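Local coordinates for ferrous IRON transport protein B homolog (Methanocaldococcus jannaschii, PDB 2WJI), which probably moves ferrous iron across the cell membrane in a GTP-driven uptake system, the piece here being its N-terminal, nucleotide-binding G domain, at residues I6-N11 / V54-G59; K16-N21 / L144-K149; L84-V89 / L112-K117. All coordinates share one frame; numbering follows the deposited sequence.

The chain starts in the central sheet, where strand 3-9 carries residues 6-11. Contact 1 closes the first loop when residues 54-59, from the end of the neighbouring parallel strand 50-56, come to lie alongside them. Inside that loop the helix with residues 16-21 has already begun contact 2, which closes only at residues 144-149, so contacts 1 and 2 cross. Contact 3 joins 84-89 to 112-117 after contact 1 has closed, and lies wholly within the span of contact 2. Probable backbone bonds from A7 and I9 to V86 and I88 merge contacts 1 and 3 into one sheet. Contact 2 then brings the G5 loop to the phosphate-binding helix, and both it and contact 3 touch the nucleotide.

Contact 1. Residues I6-N11 / V54-G59; sequences IALIGN and VVDLPG
L8 grips its neighbour strand through both its backbone and its side chain. Its N-H bonds V55 O at 2.8 Å, nearly straight at 170°, and its carbonyl O accepts the N-H of L57, which approaches in the carbonyl plane at 3.0 Å. L8 therefore bonds to the residues before and after its opposite number D56, the regular pattern of a parallel pair, and V55 N to I6 O continues the ladder. The L8 side chain turns to the sheet face it shares with V54 and D56. With its CG anti to the carbonyl carbon (chi1 -49°), the fork crosses V54, and L8 CG rests 3.7 Å from V54 CG1. Branched aliphatic residues suit this buried spot, packing together beneath F20 of helix 16-24, with the D56 carboxylate bordering L8 CB. On the face of A7 and V55, just past the strand end, L57 leans back over the first strand: its CB lies 3.3 Å from L8 O, next to the N-H that bonds this oxygen, while L57 CD1 reaches A7 CB at 3.9 Å. The small methyl of A7 lets V55 and L57 both close in on it. The chains diverge at I9 and L57, where a water accepts from G10 N at 2.9 Å and donates to P58 O, then close again with G59 CA 3.3 Å from G10 O. D56 to G59 read DLPG, consistent with the DxxG (G3) motif of GTPases, and G10 opens the P-loop. Y76 of helix 68-80 packs on A7, V55 and L57, and the other edge of strand 3-9 bonds to strand 84-90.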
loop_
_atom_site.group_PDB
_atom_site.type_symbol
_atom_site.label_atom_id
_atom_site.label_comp_id
_atom_site.label_asym_id
_atom_site.label_seq_id
_atom_site.Cartn_x
_atom_site.Cartn_y
_atom_site.Cartn_z
ATOM N N ILE A 6 0.227 10.471 -0.583
ATOM C CA ILE A 6 0.368 9.044 -0.312
ATOM C C ILE A 6 0.398 8.256 -1.617
ATOM O O ILE A 6 -0.405 8.518 -2.514
ATOM C CB ILE A 6 -0.834 8.551 0.558
ATOM C CG1 ILE A 6 -1.098 9.529 1.706
ATOM C CG2 ILE A 6 -0.604 7.149 1.076
ATOM C CD1 ILE A 6 -0.139 9.386 2.864
ATOM N N ALA A 7 1.325 7.301 -1.733
ATOM C CA ALA A 7 1.382 6.417 -2.894
ATOM C C ALA A 7 1.149 4.973 -2.481
ATOM O O ALA A 7 1.695 4.528 -1.473
ATOM C CB ALA A 7 2.737 6.537 -3.597
ATOM N N LEU A 8 0.342 4.256 -3.263
ATOM C CA LEU A 8 0.149 2.819 -3.099
ATOM C C LEU A 8 1.090 2.099 -4.063
ATOM O O LEU A 8 1.164 2.443 -5.249
ATOM C CB LEU A 8 -1.295 2.429 -3.418
ATOM C CG LEU A 8 -2.389 3.268 -2.743
ATOM C CD1 LEU A 8 -3.784 2.785 -3.137
ATOM C CD2 LEU A 8 -2.219 3.266 -1.227
ATOM N N ILE A 9 1.814 1.109 -3.564
ATOM C CA ILE A 9 2.722 0.367 -4.433
ATOM C C ILE A 9 2.762 -1.070 -3.979
ATOM O O ILE A 9 2.600 -1.352 -2.787
ATOM C CB ILE A 9 4.145 0.972 -4.443
ATOM C CG1 ILE A 9 4.948 0.449 -5.648
ATOM C CG2 ILE A 9 4.869 0.679 -3.134
ATOM C CD1 ILE A 9 6.307 1.100 -5.804
ATOM N N GLY A 10 2.924 -1.984 -4.933
ATOM C CA GLY A 10 2.945 -3.406 -4.640
ATOM C C GLY A 10 2.929 -4.283 -5.892
ATOM O O GLY A 10 2.685 -3.806 -6.998
ATOM N N ASN A 11 3.182 -5.570 -5.704
ATOM C CA ASN A 11 3.132 -6.559 -6.792
ATOM C C ASN A 11 1.814 -6.554 -7.566
ATOM O O ASN A 11 0.765 -6.200 -7.023
ATOM C CB ASN A 11 3.345 -7.966 -6.224
ATOM C CG ASN A 11 4.747 -8.184 -5.697
ATOM O OD1 ASN A 11 5.616 -7.315 -5.814
ATOM N ND2 ASN A 11 4.974 -9.348 -5.099
ATOM N N VAL A 54 -4.166 10.364 -2.695
ATOM C CA VAL A 54 -3.686 9.014 -2.954
ATOM C C VAL A 54 -3.403 8.803 -4.436
ATOM O O VAL A 54 -4.216 9.160 -5.296
ATOM C CB VAL A 54 -4.698 7.960 -2.478
ATOM C CG1 VAL A 54 -4.132 6.549 -2.646
ATOM C CG2 VAL A 54 -5.102 8.210 -1.023
ATOM N N VAL A 55 -2.242 8.225 -4.727
ATOM C CA VAL A 55 -1.908 7.816 -6.084
ATOM C C VAL A 55 -1.605 6.321 -6.112
ATOM O O VAL A 55 -0.868 5.810 -5.261
ATOM C CB VAL A 55 -0.712 8.611 -6.651
ATOM C CG1 VAL A 55 0.525 8.371 -5.813
ATOM C CG2 VAL A 55 -0.455 8.226 -8.096
ATOM N N ASP A 56 -2.190 5.631 -7.088
ATOM C CA ASP A 56 -2.051 4.192 -7.236
ATOM C C ASP A 56 -1.002 3.955 -8.315
ATOM O O ASP A 56 -1.245 4.232 -9.489
ATOM C CB ASP A 56 -3.396 3.596 -7.654
ATOM C CG ASP A 56 -3.451 2.076 -7.503
ATOM O OD1 ASP A 56 -2.434 1.465 -7.117
ATOM O OD2 ASP A 56 -4.528 1.489 -7.770
ATOM N N LEU A 57 0.168 3.474 -7.907
ATOM C CA LEU A 57 1.276 3.246 -8.833
ATOM C C LEU A 57 1.149 1.889 -9.506
ATOM O O LEU A 57 0.576 0.944 -8.928
ATOM C CB LEU A 57 2.629 3.365 -8.115
ATOM C CG LEU A 57 2.977 4.735 -7.515
ATOM C CD1 LEU A 57 4.218 4.648 -6.626
ATOM C CD2 LEU A 57 3.175 5.785 -8.606
ATOM N N PRO A 58 1.679 1.786 -10.736
ATOM C CA PRO A 58 1.629 0.548 -11.512
ATOM C C PRO A 58 2.245 -0.608 -10.739
ATOM O O PRO A 58 3.263 -0.424 -10.060
ATOM C CB PRO A 58 2.488 0.869 -12.746
ATOM C CG PRO A 58 2.474 2.363 -12.854
ATOM C CD PRO A 58 2.386 2.870 -11.447
ATOM N N GLY A 59 1.625 -1.779 -10.836
ATOM C CA GLY A 59 2.114 -2.972 -10.167
ATOM C C GLY A 59 3.518 -3.330 -10.611
ATOM O O GLY A 59 3.811 -3.390 -11.814
HETATM O O HOH W 1 2.481 -0.476 -7.404
#

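Contact 2. Residues K16-N21 / L144-K149; sequences KSTIFN and LSAAKK. With MG (magnesium ion), chain D; GNP (phosphoaminophosphonic acid-guanylate ester), chain C.
The guanine end of the nucleotide pocket is where T18 and I19, on the helix after the P-loop, meet A146 in the G5 loop. The methyl of A146 points at the helix and is met by two side chains: I19 CG1 lies 3.3 Å from A146 CB, tighter than an ordinary van der Waals contact, and T18 CG2 lies 3.6 Å from the same CB. Farther along, I19 CD1 crosses the fork of L144, touching its CD1 at 4.1 Å. The short alanine side chain suits the narrow gap between helix and loop. T18 serves both sides: its CG2, anti to the backbone N, is turned to the loop, and its OG1 donates to O1A of the alpha phosphate at 2.8 Å. K16 and S17 belong to the Walker A motif, whose helix start points its backbone amides at the phosphates. The bent K16 chain brings NZ to O1B and O2G, 2.8 Å from each, spanning the beta and gamma phosphates, with N11 O as a further acceptor. S17 OG binds the magnesium ion at 2.4 Å, alongside O1G, O2B and three waters. On the loop side, the methyl of A147 lies over one face of the guanine, 3.6 Å from C5, while its N-H makes a weak but straight bond to O6 at 3.4 Å.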
loop_
_atom_site.group_PDB
_atom_site.type_symbol
_atom_site.label_atom_id
_atom_site.label_comp_id
_atom_site.label_asym_id
_atom_site.label_seq_id
_atom_site.Cartn_x
_atom_site.Cartn_y
_atom_site.Cartn_z
ATOM N N LYS A 16 -4.284 -3.512 -5.046
ATOM C CA LYS A 16 -4.063 -2.076 -5.053
ATOM C C LYS A 16 -5.341 -1.311 -5.393
ATOM O O LYS A 16 -5.722 -0.397 -4.672
ATOM C CB LYS A 16 -2.921 -1.685 -5.995
ATOM C CG LYS A 16 -1.559 -2.218 -5.572
ATOM C CD LYS A 16 -0.451 -1.758 -6.545
ATOM C CE LYS A 16 -0.674 -2.283 -7.965
ATOM N NZ LYS A 16 -0.666 -3.777 -8.035
ATOM N N SER A 17 -5.999 -1.688 -6.487
ATOM C CA SER A 17 -7.216 -0.994 -6.906
ATOM C C SER A 17 -8.341 -1.151 -5.887
ATOM O O SER A 17 -9.064 -0.195 -5.610
ATOM C CB SER A 17 -7.690 -1.499 -8.269
ATOM O OG SER A 17 -6.866 -1.008 -9.305
ATOM N N THR A 18 -8.483 -2.359 -5.344
ATOM C CA THR A 18 -9.497 -2.652 -4.329
ATOM C C THR A 18 -9.331 -1.715 -3.129
ATOM O O THR A 18 -10.301 -1.144 -2.621
ATOM C CB THR A 18 -9.410 -4.120 -3.858
ATOM O OG1 THR A 18 -9.619 -4.996 -4.971
ATOM C CG2 THR A 18 -10.464 -4.420 -2.788
ATOM N N ILE A 19 -8.090 -1.548 -2.690
ATOM C CA ILE A 19 -7.796 -0.653 -1.581
ATOM C C ILE A 19 -7.964 0.815 -1.979
ATOM O O ILE A 19 -8.507 1.603 -1.209
ATOM C CB ILE A 19 -6.402 -0.937 -0.989
ATOM C CG1 ILE A 19 -6.457 -2.243 -0.192
ATOM C CG2 ILE A 19 -5.928 0.231 -0.124
ATOM C CD1 ILE A 19 -5.108 -2.885 0.068
ATOM N N PHE A 20 -7.529 1.175 -3.184
ATOM C CA PHE A 20 -7.719 2.535 -3.683
ATOM C C PHE A 20 -9.203 2.930 -3.687
ATOM O O PHE A 20 -9.561 3.977 -3.144
ATOM C CB PHE A 20 -7.105 2.698 -5.079
ATOM C CG PHE A 20 -7.213 4.087 -5.637
ATOM C CD1 PHE A 20 -6.260 5.051 -5.331
ATOM C CD2 PHE A 20 -8.257 4.430 -6.481
ATOM C CE1 PHE A 20 -6.354 6.329 -5.854
ATOM C CE2 PHE A 20 -8.360 5.711 -6.998
ATOM C CZ PHE A 20 -7.403 6.660 -6.688
ATOM N N ASN A 21 -10.063 2.100 -4.281
ATOM C CA ASN A 21 -11.510 2.357 -4.236
ATOM C C ASN A 21 -12.042 2.459 -2.814
ATOM O O ASN A 21 -12.813 3.358 -2.492
ATOM C CB ASN A 21 -12.305 1.264 -4.965
ATOM C CG ASN A 21 -13.771 1.202 -4.502
ATOM O OD1 ASN A 21 -14.152 0.328 -3.717
ATOM N ND2 ASN A 21 -14.587 2.140 -4.975
ATOM N N LEU A 144 -5.292 -6.480 6.737
ATOM C CA LEU A 144 -6.636 -6.208 6.250
ATOM C C LEU A 144 -7.136 -7.201 5.214
ATOM O O LEU A 144 -6.380 -8.027 4.707
ATOM C CB LEU A 144 -6.742 -4.777 5.719
ATOM C CG LEU A 144 -5.935 -4.350 4.495
ATOM C CD1 LEU A 144 -6.509 -3.073 3.924
ATOM C CD2 LEU A 144 -4.463 -4.173 4.838
ATOM N N SER A 145 -8.430 -7.119 4.926
ATOM C CA SER A 145 -9.021 -7.865 3.825
ATOM C C SER A 145 -9.878 -6.887 3.040
ATOM O O SER A 145 -11.062 -6.704 3.344
ATOM C CB SER A 145 -9.866 -9.031 4.339
ATOM O OG SER A 145 -9.100 -9.878 5.177
ATOM N N ALA A 146 -9.277 -6.266 2.035
ATOM C CA ALA A 146 -9.882 -5.124 1.357
ATOM C C ALA A 146 -11.143 -5.446 0.565
ATOM O O ALA A 146 -12.042 -4.601 0.451
ATOM C CB ALA A 146 -8.861 -4.443 0.466
ATOM N N ALA A 147 -11.213 -6.653 0.014
ATOM C CA ALA A 147 -12.395 -7.068 -0.730
ATOM C C ALA A 147 -13.594 -7.270 0.204
ATOM O O ALA A 147 -14.746 -7.205 -0.232
ATOM C CB ALA A 147 -12.114 -8.336 -1.522
ATOM N N LYS A 148 -13.320 -7.526 1.481
ATOM C CA LYS A 148 -14.384 -7.640 2.481
ATOM C C LYS A 148 -14.556 -6.327 3.237
ATOM O O LYS A 148 -15.300 -6.255 4.220
ATOM C CB LYS A 148 -14.092 -8.769 3.471
ATOM C CG LYS A 148 -14.199 -10.162 2.882
ATOM C CD LYS A 148 -14.609 -11.175 3.945
ATOM C CE LYS A 148 -14.354 -12.585 3.455
ATOM N NZ LYS A 148 -14.603 -12.694 1.990
ATOM N N LYS A 149 -13.851 -5.300 2.770
ATOM C CA LYS A 149 -13.869 -3.977 3.386
ATOM C C LYS A 149 -13.609 -4.048 4.882
ATOM O O LYS A 149 -14.256 -3.363 5.671
ATOM C CB LYS A 149 -15.187 -3.261 3.102
ATOM C CG LYS A 149 -15.735 -3.528 1.711
ATOM C CD LYS A 149 -16.582 -2.370 1.218
ATOM C CE LYS A 149 -17.826 -2.867 0.491
ATOM N NZ LYS A 149 -17.589 -4.112 -0.285
HETATM MG MG MG D . -5.076 -2.339 -10.160
HETATM P PG GNP C . -2.929 -4.829 -10.739
HETATM O O1G GNP C . -3.257 -3.374 -10.846
HETATM O O2G GNP C . -1.472 -5.099 -10.411
HETATM O O3G GNP C . -3.367 -5.352 -12.086
HETATM N N3B GNP C . -3.838 -5.535 -9.621
HETATM P PB GNP C . -4.301 -4.934 -8.210
HETATM O O1B GNP C . -3.147 -4.894 -7.290
HETATM O O2B GNP C . -4.962 -3.652 -8.452
HETATM O O3A GNP C . -5.337 -5.889 -7.594
HETATM P PA GNP C . -6.873 -5.708 -7.545
HETATM O O1A GNP C . -7.221 -4.809 -6.415
HETATM O O2A GNP C . -7.433 -5.352 -8.868
HETATM O "O5'" GNP C . -7.422 -7.126 -7.166
HETATM C "C5'" GNP C . -6.736 -8.288 -7.613
HETATM C "C4'" GNP C . -7.525 -9.527 -7.231
HETATM O "O4'" GNP C . -7.355 -9.828 -5.820
HETATM C "C3'" GNP C . -9.028 -9.421 -7.466
HETATM O "O3'" GNP C . -9.537 -10.697 -7.832
HETATM C "C2'" GNP C . -9.543 -9.035 -6.094
HETATM O "O2'" GNP C . -10.875 -9.455 -5.893
HETATM C "C1'" GNP C . -8.621 -9.858 -5.208
HETATM N N9 GNP C . -8.549 -9.308 -3.865
HETATM C C8 GNP C . -8.329 -7.993 -3.524
HETATM N N7 GNP C . -8.336 -7.799 -2.233
HETATM C C5 GNP C . -8.592 -9.057 -1.688
HETATM C C6 GNP C . -8.716 -9.471 -0.339
HETATM O O6 GNP C . -8.629 -8.778 0.688
HETATM N N1 GNP C . -8.979 -10.839 -0.227
HETATM C C2 GNP C . -9.105 -11.703 -1.292
HETATM N N2 GNP C . -9.359 -12.990 -0.990
HETATM N N3 GNP C . -8.985 -11.326 -2.562
HETATM C C4 GNP C . -8.732 -9.997 -2.685
HETATM O O HOH W 2 -6.922 -3.789 -10.976
HETATM O O HOH W 3 -5.490 -1.251 -12.077
HETATM O O HOH W 4 -3.843 -0.633 -9.158
#

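Contact 3. Residues L84-V89 / L112-K117; sequences LVVNIV and LLALNK. With GNP (phosphoaminophosphonic acid-guanylate ester), chain C.
Strands 84-89 and 112-116 run parallel, their short axes 4.6 Å apart and 27° askew, laced by five backbone bonds from V85 O with L112 N to V89 O with N116 N. A114 turns its methyl to the face lined by V86 and I88, touching V86 CG1 at 4.0 Å; so small a residue lets both approach. At the start, the forks of L84 and L112 cross. On the reverse face V89 CG2, held between the backbone N and the carbonyl carbon, presses on L115 CD1 at a tight 3.4 Å, while V89 CG1 meets L113. Helix 94-106 connects the two strands as a beta-alpha-beta unit and packs on the face of N87 and V89; the second strand ends at N116, which with K117 belongs to the NKxD (G4) motif. The amide of N116 is fixed by V14 O at ND2 and the N-H of A146 at OD1. K117 stretches over the guanine face, its CG 3.6 Å from C6, and NZ donates to the ribose O4' at 3.2 Å and to N13 O. Cutting K117 back to an alanine removes the chain over the base and is likely to leave O4' and N13 O without the amine they share.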
loop_
_atom_site.group_PDB
_atom_site.type_symbol
_atom_site.label_atom_id
_atom_site.label_comp_id
_atom_site.label_asym_id
_atom_site.label_seq_id
_atom_site.Cartn_x
_atom_site.Cartn_y
_atom_site.Cartn_z
ATOM N N LEU A 84 4.179 9.388 2.397
ATOM C CA LEU A 84 4.114 8.002 2.852
ATOM C C LEU A 84 3.985 7.078 1.654
ATOM O O LEU A 84 3.222 7.355 0.727
ATOM C CB LEU A 84 2.919 7.793 3.809
ATOM C CG LEU A 84 2.664 6.367 4.323
ATOM C CD1 LEU A 84 3.865 5.848 5.097
ATOM C CD2 LEU A 84 1.393 6.272 5.190
ATOM N N VAL A 85 4.743 5.988 1.667
ATOM C CA VAL A 85 4.553 4.936 0.680
ATOM C C VAL A 85 3.843 3.788 1.381
ATOM O O VAL A 85 4.355 3.239 2.361
ATOM C CB VAL A 85 5.890 4.465 0.070
ATOM C CG1 VAL A 85 5.685 3.220 -0.798
ATOM C CG2 VAL A 85 6.529 5.586 -0.750
ATOM N N VAL A 86 2.645 3.457 0.906
ATOM C CA VAL A 86 1.892 2.350 1.466
ATOM C C VAL A 86 2.181 1.110 0.620
ATOM O O VAL A 86 1.678 0.967 -0.499
ATOM C CB VAL A 86 0.369 2.638 1.518
ATOM C CG1 VAL A 86 -0.378 1.440 2.051
ATOM C CG2 VAL A 86 0.070 3.851 2.391
ATOM N N ASN A 87 3.019 0.226 1.148
ATOM C CA ASN A 87 3.418 -0.966 0.415
ATOM C C ASN A 87 2.393 -2.064 0.678
ATOM O O ASN A 87 2.305 -2.612 1.791
ATOM C CB ASN A 87 4.837 -1.387 0.818
ATOM C CG ASN A 87 5.329 -2.629 0.084
ATOM O OD1 ASN A 87 4.867 -2.971 -1.015
ATOM N ND2 ASN A 87 6.289 -3.312 0.698
ATOM N N ILE A 88 1.591 -2.353 -0.342
ATOM C CA ILE A 88 0.544 -3.363 -0.214
ATOM C C ILE A 88 1.123 -4.717 -0.564
ATOM O O ILE A 88 1.720 -4.891 -1.631
ATOM C CB ILE A 88 -0.660 -3.049 -1.115
ATOM C CG1 ILE A 88 -1.285 -1.717 -0.678
ATOM C CG2 ILE A 88 -1.679 -4.192 -1.056
ATOM C CD1 ILE A 88 -2.130 -1.046 -1.735
ATOM N N VAL A 89 0.965 -5.667 0.349
ATOM C CA VAL A 89 1.523 -6.998 0.184
ATOM C C VAL A 89 0.449 -8.075 0.365
ATOM O O VAL A 89 -0.499 -7.902 1.135
ATOM C CB VAL A 89 2.688 -7.234 1.173
ATOM C CG1 VAL A 89 3.694 -6.087 1.090
ATOM C CG2 VAL A 89 2.171 -7.375 2.580
ATOM N N LEU A 112 4.959 2.119 5.059
ATOM C CA LEU A 112 3.916 1.497 5.865
ATOM C C LEU A 112 3.396 0.292 5.097
ATOM O O LEU A 112 3.105 0.380 3.901
ATOM C CB LEU A 112 2.767 2.467 6.114
ATOM C CG LEU A 112 1.527 1.841 6.753
ATOM C CD1 LEU A 112 1.896 1.201 8.074
ATOM C CD2 LEU A 112 0.428 2.884 6.960
ATOM N N LEU A 113 3.274 -0.832 5.790
ATOM C CA LEU A 113 2.927 -2.087 5.142
ATOM C C LEU A 113 1.449 -2.419 5.340
ATOM O O LEU A 113 0.979 -2.544 6.469
ATOM C CB LEU A 113 3.799 -3.205 5.708
ATOM C CG LEU A 113 4.436 -4.151 4.693
ATOM C CD1 LEU A 113 5.075 -3.339 3.592
ATOM C CD2 LEU A 113 5.468 -5.041 5.369
ATOM N N ALA A 114 0.721 -2.537 4.237
ATOM C CA ALA A 114 -0.658 -2.992 4.264
ATOM C C ALA A 114 -0.697 -4.449 3.814
ATOM O O ALA A 114 -0.434 -4.763 2.651
ATOM C CB ALA A 114 -1.530 -2.116 3.373
ATOM N N LEU A 115 -1.032 -5.325 4.755
ATOM C CA LEU A 115 -0.982 -6.766 4.567
ATOM C C LEU A 115 -2.376 -7.263 4.214
ATOM O O LEU A 115 -3.220 -7.490 5.093
ATOM C CB LEU A 115 -0.469 -7.415 5.851
ATOM C CG LEU A 115 -0.232 -8.921 5.909
ATOM C CD1 LEU A 115 0.901 -9.339 4.986
ATOM C CD2 LEU A 115 0.073 -9.310 7.342
ATOM N N ASN A 116 -2.612 -7.393 2.915
ATOM C CA ASN A 116 -3.925 -7.672 2.367
ATOM C C ASN A 116 -4.222 -9.165 2.207
ATOM O O ASN A 116 -3.338 -10.012 2.340
ATOM C CB ASN A 116 -4.077 -6.956 1.024
ATOM C CG ASN A 116 -5.527 -6.763 0.629
ATOM O OD1 ASN A 116 -6.400 -6.651 1.485
ATOM N ND2 ASN A 116 -5.790 -6.706 -0.674
ATOM N N LYS A 117 -5.487 -9.469 1.928
ATOM C CA LYS A 117 -5.949 -10.830 1.701
ATOM C C LYS A 117 -5.803 -11.705 2.944
ATOM O O LYS A 117 -5.523 -12.899 2.842
ATOM C CB LYS A 117 -5.233 -11.453 0.493
ATOM C CG LYS A 117 -5.346 -10.606 -0.774
ATOM C CD LYS A 117 -4.881 -11.379 -2.015
ATOM C CE LYS A 117 -5.113 -10.554 -3.272
ATOM N NZ LYS A 117 -4.881 -11.335 -4.523
HETATM P PG GNP C . -2.929 -4.829 -10.739
HETATM O O1G GNP C . -3.257 -3.374 -10.846
HETATM O O2G GNP C . -1.472 -5.099 -10.411
HETATM O O3G GNP C . -3.367 -5.352 -12.086
HETATM N N3B GNP C . -3.838 -5.535 -9.621
HETATM P PB GNP C . -4.301 -4.934 -8.210
HETATM O O1B GNP C . -3.147 -4.894 -7.290
HETATM O O2B GNP C . -4.962 -3.652 -8.452
HETATM O O3A GNP C . -5.337 -5.889 -7.594
HETATM P PA GNP C . -6.873 -5.708 -7.545
HETATM O O1A GNP C . -7.221 -4.809 -6.415
HETATM O O2A GNP C . -7.433 -5.352 -8.868
HETATM O "O5'" GNP C . -7.422 -7.126 -7.166
HETATM C "C5'" GNP C . -6.736 -8.288 -7.613
HETATM C "C4'" GNP C . -7.525 -9.527 -7.231
HETATM O "O4'" GNP C . -7.355 -9.828 -5.820
HETATM C "C3'" GNP C . -9.028 -9.421 -7.466
HETATM O "O3'" GNP C . -9.537 -10.697 -7.832
HETATM C "C2'" GNP C . -9.543 -9.035 -6.094
HETATM O "O2'" GNP C . -10.875 -9.455 -5.893
HETATM C "C1'" GNP C . -8.621 -9.858 -5.208
HETATM N N9 GNP C . -8.549 -9.308 -3.865
HETATM C C8 GNP C . -8.329 -7.993 -3.524
HETATM N N7 GNP C . -8.336 -7.799 -2.233
HETATM C C5 GNP C . -8.592 -9.057 -1.688
HETATM C C6 GNP C . -8.716 -9.471 -0.339
HETATM O O6 GNP C . -8.629 -8.778 0.688
HETATM N N1 GNP C . -8.979 -10.839 -0.227
HETATM C C2 GNP C . -9.105 -11.703 -1.292
HETATM N N2 GNP C . -9.359 -12.990 -0.990
HETATM N N3 GNP C . -8.985 -11.326 -2.562
HETATM C C4 GNP C . -8.732 -9.997 -2.685
#